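Local coordinates for ankyrin repeat and SOCS BOX protein 11 (Homo sapiens, PDB 4UUC), which recognises substrates such as BIK, DIRAS2 and RPN1 for a cullin-5-RING E3 ubiquitin ligase, this chain being its ankyrin repeat domain, at residues A[39-51]-A[71-85]. Sequence-based numbering, arbitrary orientation.
Sequences SSLHEACLGGHVA and ATPLFNACCSGSAAC
Pro73 brings CD to 3.5 Å from His42 NE2, obliquely to the imidazole, while its CG meets Leu41 CD2; a rigid ring with no N-H to satisfy suits the first turn of helix 73-80. His42 ND1 accepts a straight, in-plane bond from Ser39 N, and the Ser39 hydroxyl caps His42 N in return, a capping box. NE2 is then left as donor to Gly65 O, its stronger partner, and weakly to Ala71 O; the bonds at ND1 and NE2 fix the ring's rotation. Asn76, its CG anti to the carbonyl carbon (chi1 -75°), sends ND2 to His42 O (3.0 Å, 163°). It arrives above the carbonyl plane, on the face opposite Leu46 N, so this buried oxygen serves both its own helix and the next. Small Cys45 and Ala77 let the axes of segments 40-46 and 73-80 come to 7.5 Å, 22° from parallel, with a CA-H...O contact from Ala77 CA to Cys45 O (3.5 Å). Gly48, at positive phi in a Schellman motif, brings its CA within 3.4 Å of Ser80 OG, leaving little room for a side chain; a water links Gly48 O to Ser82 OG. Cys85 SG packs against the turn, 3.5 Å from Val50 N. Ser39 to His42 match the TPLH-like opening of ankyrin repeats, and ANK 2 here stacks on ANK 3, with helix 7-14 flanking helix 40-46 and helix 105-111 flanking helix 73-80.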
ATOM      1  N   SER A  39      -1.186 -19.796   4.866  1.00 18.71           N
ATOM      2  CA  SER A  39      -1.297 -20.809   3.821  1.00 16.63           C
ATOM      3  C   SER A  39      -0.129 -20.708   2.838  1.00 19.67           C
ATOM      4  O   SER A  39       0.617 -19.732   2.844  1.00 17.84           O
ATOM      5  CB  SER A  39      -2.614 -20.653   3.063  1.00 21.45           C
ATOM      6  OG  SER A  39      -2.563 -19.539   2.179  1.00 19.80           O
ATOM      7  N   SER A  40       0.012 -21.715   1.987  1.00 15.55           N
ATOM      8  CA  SER A  40       1.027 -21.680   0.936  1.00 17.23           C
ATOM      9  C   SER A  40       0.792 -20.502  -0.010  1.00 17.22           C
ATOM     10  O   SER A  40       1.744 -19.893  -0.504  1.00 15.58           O
ATOM     11  CB  SER A  40       1.032 -22.994   0.161  1.00 18.30           C
ATOM     12  OG  SER A  40       1.469 -24.059   0.991  1.00 19.57           O
ATOM     13  N   LEU A  41      -0.473 -20.170  -0.250  1.00 16.98           N
ATOM     14  CA  LEU A  41      -0.801 -19.027  -1.102  1.00 20.68           C
ATOM     15  C   LEU A  41      -0.285 -17.725  -0.493  1.00 20.36           C
ATOM     16  O   LEU A  41       0.252 -16.875  -1.206  1.00 14.87           O
ATOM     17  CB  LEU A  41      -2.309 -18.931  -1.338  1.00 22.58           C
ATOM     18  CG  LEU A  41      -2.757 -17.758  -2.219  1.00 16.95           C
ATOM     19  CD1 LEU A  41      -2.128 -17.842  -3.609  1.00 14.74           C
ATOM     20  CD2 LEU A  41      -4.271 -17.705  -2.321  1.00 19.55           C
ATOM     21  N   HIS A  42      -0.451 -17.567   0.820  1.00 17.28           N
ATOM     22  CA  HIS A  42       0.106 -16.411   1.523  1.00 17.43           C
ATOM     23  C   HIS A  42       1.601 -16.281   1.232  1.00 16.53           C
ATOM     24  O   HIS A  42       2.085 -15.192   0.924  1.00 15.93           O
ATOM     25  CB  HIS A  42      -0.111 -16.510   3.040  1.00 16.94           C
ATOM     26  CG  HIS A  42      -1.488 -16.134   3.491  1.00 19.38           C
ATOM     27  ND1 HIS A  42      -2.338 -17.030   4.105  1.00 22.03           N
ATOM     28  CD2 HIS A  42      -2.157 -14.957   3.443  1.00 20.38           C
ATOM     29  CE1 HIS A  42      -3.473 -16.424   4.406  1.00 26.64           C
ATOM     30  NE2 HIS A  42      -3.390 -15.165   4.015  1.00 17.66           N
ATOM     31  N   GLU A  43       2.328 -17.397   1.313  1.00 15.29           N
ATOM     32  CA  GLU A  43       3.776 -17.364   1.136  1.00 15.17           C
ATOM     33  C   GLU A  43       4.178 -17.094  -0.318  1.00 14.95           C
ATOM     34  O   GLU A  43       5.123 -16.344  -0.564  1.00 17.01           O
ATOM     35  CB  GLU A  43       4.402 -18.669   1.635  1.00 18.08           C
ATOM     36  CG  GLU A  43       4.053 -18.949   3.097  1.00 18.94           C
ATOM     37  CD  GLU A  43       5.207 -19.464   3.944  1.00 28.74           C
ATOM     38  OE1 GLU A  43       6.380 -19.138   3.654  1.00 37.79           O
ATOM     39  OE2 GLU A  43       4.934 -20.198   4.921  1.00 28.83           O
ATOM     40  N   ALA A  44       3.469 -17.683  -1.278  1.00 15.11           N
ATOM     41  CA  ALA A  44       3.744 -17.396  -2.689  1.00 13.72           C
ATOM     42  C   ALA A  44       3.544 -15.911  -2.987  1.00 15.44           C
ATOM     43  O   ALA A  44       4.341 -15.297  -3.690  1.00 15.48           O
ATOM     44  CB  ALA A  44       2.858 -18.233  -3.601  1.00 14.96           C
ATOM     45  N   CYS A  45       2.477 -15.331  -2.457  1.00 16.41           N
ATOM     46  CA  CYS A  45       2.174 -13.935  -2.756  1.00 15.13           C
ATOM     47  C   CYS A  45       3.168 -12.991  -2.078  1.00 12.57           C
ATOM     48  O   CYS A  45       3.521 -11.957  -2.637  1.00 15.18           O
ATOM     49  CB  CYS A  45       0.741 -13.606  -2.341  1.00 16.34           C
ATOM     50  SG  CYS A  45      -0.489 -14.371  -3.419  1.00 19.66           S
ATOM     51  N   LEU A  46       3.632 -13.354  -0.885  1.00 13.80           N
ATOM     52  CA  LEU A  46       4.615 -12.541  -0.179  1.00 14.03           C
ATOM     53  C   LEU A  46       5.945 -12.540  -0.928  1.00 18.77           C
ATOM     54  O   LEU A  46       6.689 -11.561  -0.883  1.00 17.65           O
ATOM     55  CB  LEU A  46       4.807 -13.046   1.257  1.00 17.14           C
ATOM     56  CG  LEU A  46       5.677 -12.163   2.157  1.00 21.76           C
ATOM     57  CD1 LEU A  46       5.076 -10.770   2.337  1.00 23.21           C
ATOM     58  CD2 LEU A  46       5.886 -12.825   3.507  1.00 24.09           C
ATOM     59  N   GLY A  47       6.228 -13.638  -1.627  1.00 15.24           N
ATOM     60  CA  GLY A  47       7.432 -13.751  -2.429  1.00 18.61           C
ATOM     61  C   GLY A  47       7.263 -13.203  -3.835  1.00 16.31           C
ATOM     62  O   GLY A  47       8.233 -13.113  -4.588  1.00 19.84           O
ATOM     63  N   GLY A  48       6.035 -12.833  -4.192  1.00 17.01           N
ATOM     64  CA  GLY A  48       5.746 -12.304  -5.516  1.00 14.88           C
ATOM     65  C   GLY A  48       5.776 -13.361  -6.609  1.00 16.62           C
ATOM     66  O   GLY A  48       6.072 -13.057  -7.768  1.00 17.47           O
ATOM     67  N   HIS A  49       5.456 -14.603  -6.253  1.00 13.50           N
ATOM     68  CA  HIS A  49       5.573 -15.721  -7.186  1.00 14.04           C
ATOM     69  C   HIS A  49       4.226 -16.041  -7.844  1.00 16.83           C
ATOM     70  O   HIS A  49       3.458 -16.869  -7.355  1.00 14.89           O
ATOM     71  CB  HIS A  49       6.132 -16.948  -6.458  1.00 13.99           C
ATOM     72  CG  HIS A  49       7.413 -16.681  -5.730  1.00 13.05           C
ATOM     73  ND1 HIS A  49       8.500 -16.087  -6.334  1.00 13.14           N
ATOM     74  CD2 HIS A  49       7.780 -16.920  -4.448  1.00 15.34           C
ATOM     75  CE1 HIS A  49       9.482 -15.975  -5.456  1.00 18.41           C
ATOM     76  NE2 HIS A  49       9.072 -16.476  -4.304  1.00 17.98           N
ATOM     77  N   VAL A  50       3.950 -15.387  -8.970  1.00 14.42           N
ATOM     78  CA  VAL A  50       2.625 -15.445  -9.583  1.00 15.09           C
ATOM     79  C   VAL A  50       2.258 -16.836 -10.116  1.00 12.65           C
ATOM     80  O   VAL A  50       1.105 -17.249 -10.011  1.00 17.36           O
ATOM     81  CB  VAL A  50       2.502 -14.406 -10.735  1.00 18.36           C
ATOM     82  CG1 VAL A  50       3.459 -14.731 -11.875  1.00 21.29           C
ATOM     83  CG2 VAL A  50       1.066 -14.321 -11.235  1.00 17.20           C
ATOM     84  N   ALA A  51       3.222 -17.559 -10.684  1.00 15.34           N
ATOM     85  CA  ALA A  51       2.934 -18.875 -11.247  1.00 17.34           C
ATOM     86  C   ALA A  51       2.555 -19.851 -10.135  1.00 16.66           C
ATOM     87  O   ALA A  51       1.601 -20.623 -10.273  1.00 17.73           O
ATOM     88  CB  ALA A  51       4.128 -19.398 -12.044  1.00 19.26           C
ATOM     89  N   ALA A  71      -3.510 -10.543   7.675  1.00 17.77           N
ATOM     90  CA  ALA A  71      -2.960 -10.457   6.326  1.00 21.58           C
ATOM     91  C   ALA A  71      -3.717 -11.372   5.369  1.00 21.58           C
ATOM     92  O   ALA A  71      -4.016 -12.523   5.694  1.00 22.84           O
ATOM     93  CB  ALA A  71      -1.480 -10.807   6.335  1.00 22.38           C
ATOM     94  N   THR A  72      -4.027 -10.836   4.194  1.00 19.62           N
ATOM     95  CA  THR A  72      -4.609 -11.599   3.098  1.00 15.74           C
ATOM     96  C   THR A  72      -3.543 -11.837   2.030  1.00 18.83           C
ATOM     97  O   THR A  72      -2.490 -11.193   2.051  1.00 17.32           O
ATOM     98  CB  THR A  72      -5.802 -10.864   2.471  1.00 21.20           C
ATOM     99  OG1 THR A  72      -5.373  -9.579   2.004  1.00 18.79           O
ATOM    100  CG2 THR A  72      -6.925 -10.682   3.492  1.00 22.53           C
ATOM    101  N   PRO A  73      -3.801 -12.768   1.096  1.00 18.54           N
ATOM    102  CA  PRO A  73      -2.853 -12.937  -0.013  1.00 18.34           C
ATOM    103  C   PRO A  73      -2.626 -11.630  -0.771  1.00 18.03           C
ATOM    104  O   PRO A  73      -1.500 -11.357  -1.184  1.00 16.28           O
ATOM    105  CB  PRO A  73      -3.529 -13.985  -0.897  1.00 18.00           C
ATOM    106  CG  PRO A  73      -4.369 -14.793   0.067  1.00 19.99           C
ATOM    107  CD  PRO A  73      -4.840 -13.816   1.105  1.00 23.22           C
ATOM    108  N   LEU A  74      -3.678 -10.828  -0.927  1.00 17.48           N
ATOM    109  CA  LEU A  74      -3.564  -9.568  -1.658  1.00 16.69           C
ATOM    110  C   LEU A  74      -2.650  -8.589  -0.928  1.00 16.74           C
ATOM    111  O   LEU A  74      -1.840  -7.905  -1.559  1.00 16.28           O
ATOM    112  CB  LEU A  74      -4.942  -8.944  -1.879  1.00 18.23           C
ATOM    113  CG  LEU A  74      -4.986  -7.654  -2.705  1.00 18.87           C
ATOM    114  CD1 LEU A  74      -4.380  -7.845  -4.101  1.00 17.72           C
ATOM    115  CD2 LEU A  74      -6.418  -7.164  -2.817  1.00 22.17           C
ATOM    116  N   PHE A  75      -2.774  -8.514   0.394  1.00 15.15           N
ATOM    117  CA  PHE A  75      -1.868  -7.683   1.175  1.00 15.79           C
ATOM    118  C   PHE A  75      -0.423  -8.129   0.951  1.00 14.82           C
ATOM    119  O   PHE A  75       0.455  -7.309   0.694  1.00 14.96           O
ATOM    120  CB  PHE A  75      -2.222  -7.733   2.665  1.00 16.79           C
ATOM    121  CG  PHE A  75      -1.287  -6.940   3.533  1.00 14.32           C
ATOM    122  CD1 PHE A  75      -1.474  -5.580   3.719  1.00 19.40           C
ATOM    123  CD2 PHE A  75      -0.217  -7.551   4.157  1.00 13.87           C
ATOM    124  CE1 PHE A  75      -0.606  -4.850   4.510  1.00 16.52           C
ATOM    125  CE2 PHE A  75       0.649  -6.828   4.948  1.00 17.46           C
ATOM    126  CZ  PHE A  75       0.454  -5.479   5.128  1.00 16.52           C
ATOM    127  N   ASN A  76      -0.181  -9.435   1.031  1.00 15.04           N
ATOM    128  CA  ASN A  76       1.165  -9.961   0.840  1.00 16.21           C
ATOM    129  C   ASN A  76       1.691  -9.643  -0.558  1.00 15.56           C
ATOM    130  O   ASN A  76       2.863  -9.305  -0.725  1.00 16.61           O
ATOM    131  CB  ASN A  76       1.187 -11.469   1.093  1.00 17.19           C
ATOM    132  CG  ASN A  76       1.120 -11.809   2.574  1.00 19.33           C
ATOM    133  OD1 ASN A  76       0.989 -10.923   3.420  1.00 17.67           O
ATOM    134  ND2 ASN A  76       1.204 -13.095   2.894  1.00 18.36           N
ATOM    135  N   ALA A  77       0.814  -9.724  -1.556  1.00 14.72           N
ATOM    136  CA  ALA A  77       1.194  -9.416  -2.930  1.00 16.12           C
ATOM    137  C   ALA A  77       1.632  -7.961  -3.037  1.00 18.55           C
ATOM    138  O   ALA A  77       2.541  -7.629  -3.798  1.00 19.33           O
ATOM    139  CB  ALA A  77       0.040  -9.699  -3.879  1.00 21.52           C
ATOM    140  N   CYS A  78       0.993  -7.099  -2.253  1.00 18.43           N
ATOM    141  CA  CYS A  78       1.325  -5.680  -2.246  1.00 17.09           C
ATOM    142  C   CYS A  78       2.607  -5.412  -1.458  1.00 17.74           C
ATOM    143  O   CYS A  78       3.246  -4.382  -1.648  1.00 23.38           O
ATOM    144  CB  CYS A  78       0.161  -4.865  -1.678  1.00 19.76           C
ATOM    145  SG  CYS A  78      -1.255  -4.759  -2.806  1.00 20.17           S
ATOM    146  N   CYS A  79       2.993  -6.340  -0.586  1.00 15.70           N
ATOM    147  CA  CYS A  79       4.299  -6.264   0.064  1.00 15.81           C
ATOM    148  C   CYS A  79       5.394  -6.560  -0.955  1.00 21.29           C
ATOM    149  O   CYS A  79       6.422  -5.886  -0.999  1.00 19.39           O
ATOM    150  CB  CYS A  79       4.409  -7.250   1.229  1.00 18.98           C
ATOM    151  SG  CYS A  79       3.403  -6.861   2.672  1.00 20.04           S
ATOM    152  N   SER A  80       5.161  -7.583  -1.769  1.00 19.70           N
ATOM    153  CA  SER A  80       6.148  -8.030  -2.741  1.00 18.60           C
ATOM    154  C   SER A  80       6.259  -7.058  -3.911  1.00 19.40           C
ATOM    155  O   SER A  80       7.317  -6.939  -4.524  1.00 21.82           O
ATOM    156  CB  SER A  80       5.793  -9.426  -3.257  1.00 18.10           C
ATOM    157  OG  SER A  80       4.687  -9.384  -4.144  1.00 21.13           O
ATOM    158  N   GLY A  81       5.166  -6.370  -4.215  1.00 19.36           N
ATOM    159  CA  GLY A  81       5.134  -5.454  -5.341  1.00 22.13           C
ATOM    160  C   GLY A  81       4.953  -6.150  -6.681  1.00 27.63           C
ATOM    161  O   GLY A  81       5.230  -5.565  -7.731  1.00 25.03           O
ATOM    162  N   SER A  82       4.485  -7.395  -6.652  1.00 20.96           N
ATOM    163  CA  SER A  82       4.191  -8.129  -7.883  1.00 19.37           C
ATOM    164  C   SER A  82       2.801  -7.804  -8.432  1.00 21.20           C
ATOM    165  O   SER A  82       1.789  -8.308  -7.944  1.00 16.89           O
ATOM    166  CB  SER A  82       4.298  -9.635  -7.656  1.00 22.84           C
ATOM    167  OG  SER A  82       3.920 -10.330  -8.834  1.00 22.35           O
ATOM    168  N   ALA A  83       2.761  -6.961  -9.459  1.00 22.06           N
ATOM    169  CA  ALA A  83       1.503  -6.604 -10.100  1.00 17.27           C
ATOM    170  C   ALA A  83       0.822  -7.839 -10.681  1.00 15.47           C
ATOM    171  O   ALA A  83      -0.403  -7.944 -10.673  1.00 18.66           O
ATOM    172  CB  ALA A  83       1.743  -5.568 -11.195  1.00 21.05           C
ATOM    173  N   ALA A  84       1.624  -8.772 -11.183  1.00 19.36           N
ATOM    174  CA  ALA A  84       1.091 -10.010 -11.739  1.00 20.47           C
ATOM    175  C   ALA A  84       0.321 -10.788 -10.671  1.00 20.73           C
ATOM    176  O   ALA A  84      -0.761 -11.312 -10.938  1.00 18.88           O
ATOM    177  CB  ALA A  84       2.214 -10.858 -12.317  1.00 23.47           C
ATOM    178  N   CYS A  85       0.878 -10.856  -9.463  1.00 23.18           N
ATOM    179  CA  CYS A  85       0.201 -11.512  -8.346  1.00 21.66           C
ATOM    180  C   CYS A  85      -1.102 -10.802  -7.996  1.00 19.24           C
ATOM    181  O   CYS A  85      -2.133 -11.444  -7.788  1.00 18.83           O
ATOM    182  CB  CYS A  85       1.103 -11.564  -7.111  1.00 22.96           C
ATOM    183  SG  CYS A  85       2.267 -12.951  -7.084  1.00 26.15           S
TER
HETATM  184  O   HOH W   1       5.466 -11.936 -10.453  1.00 29.92           O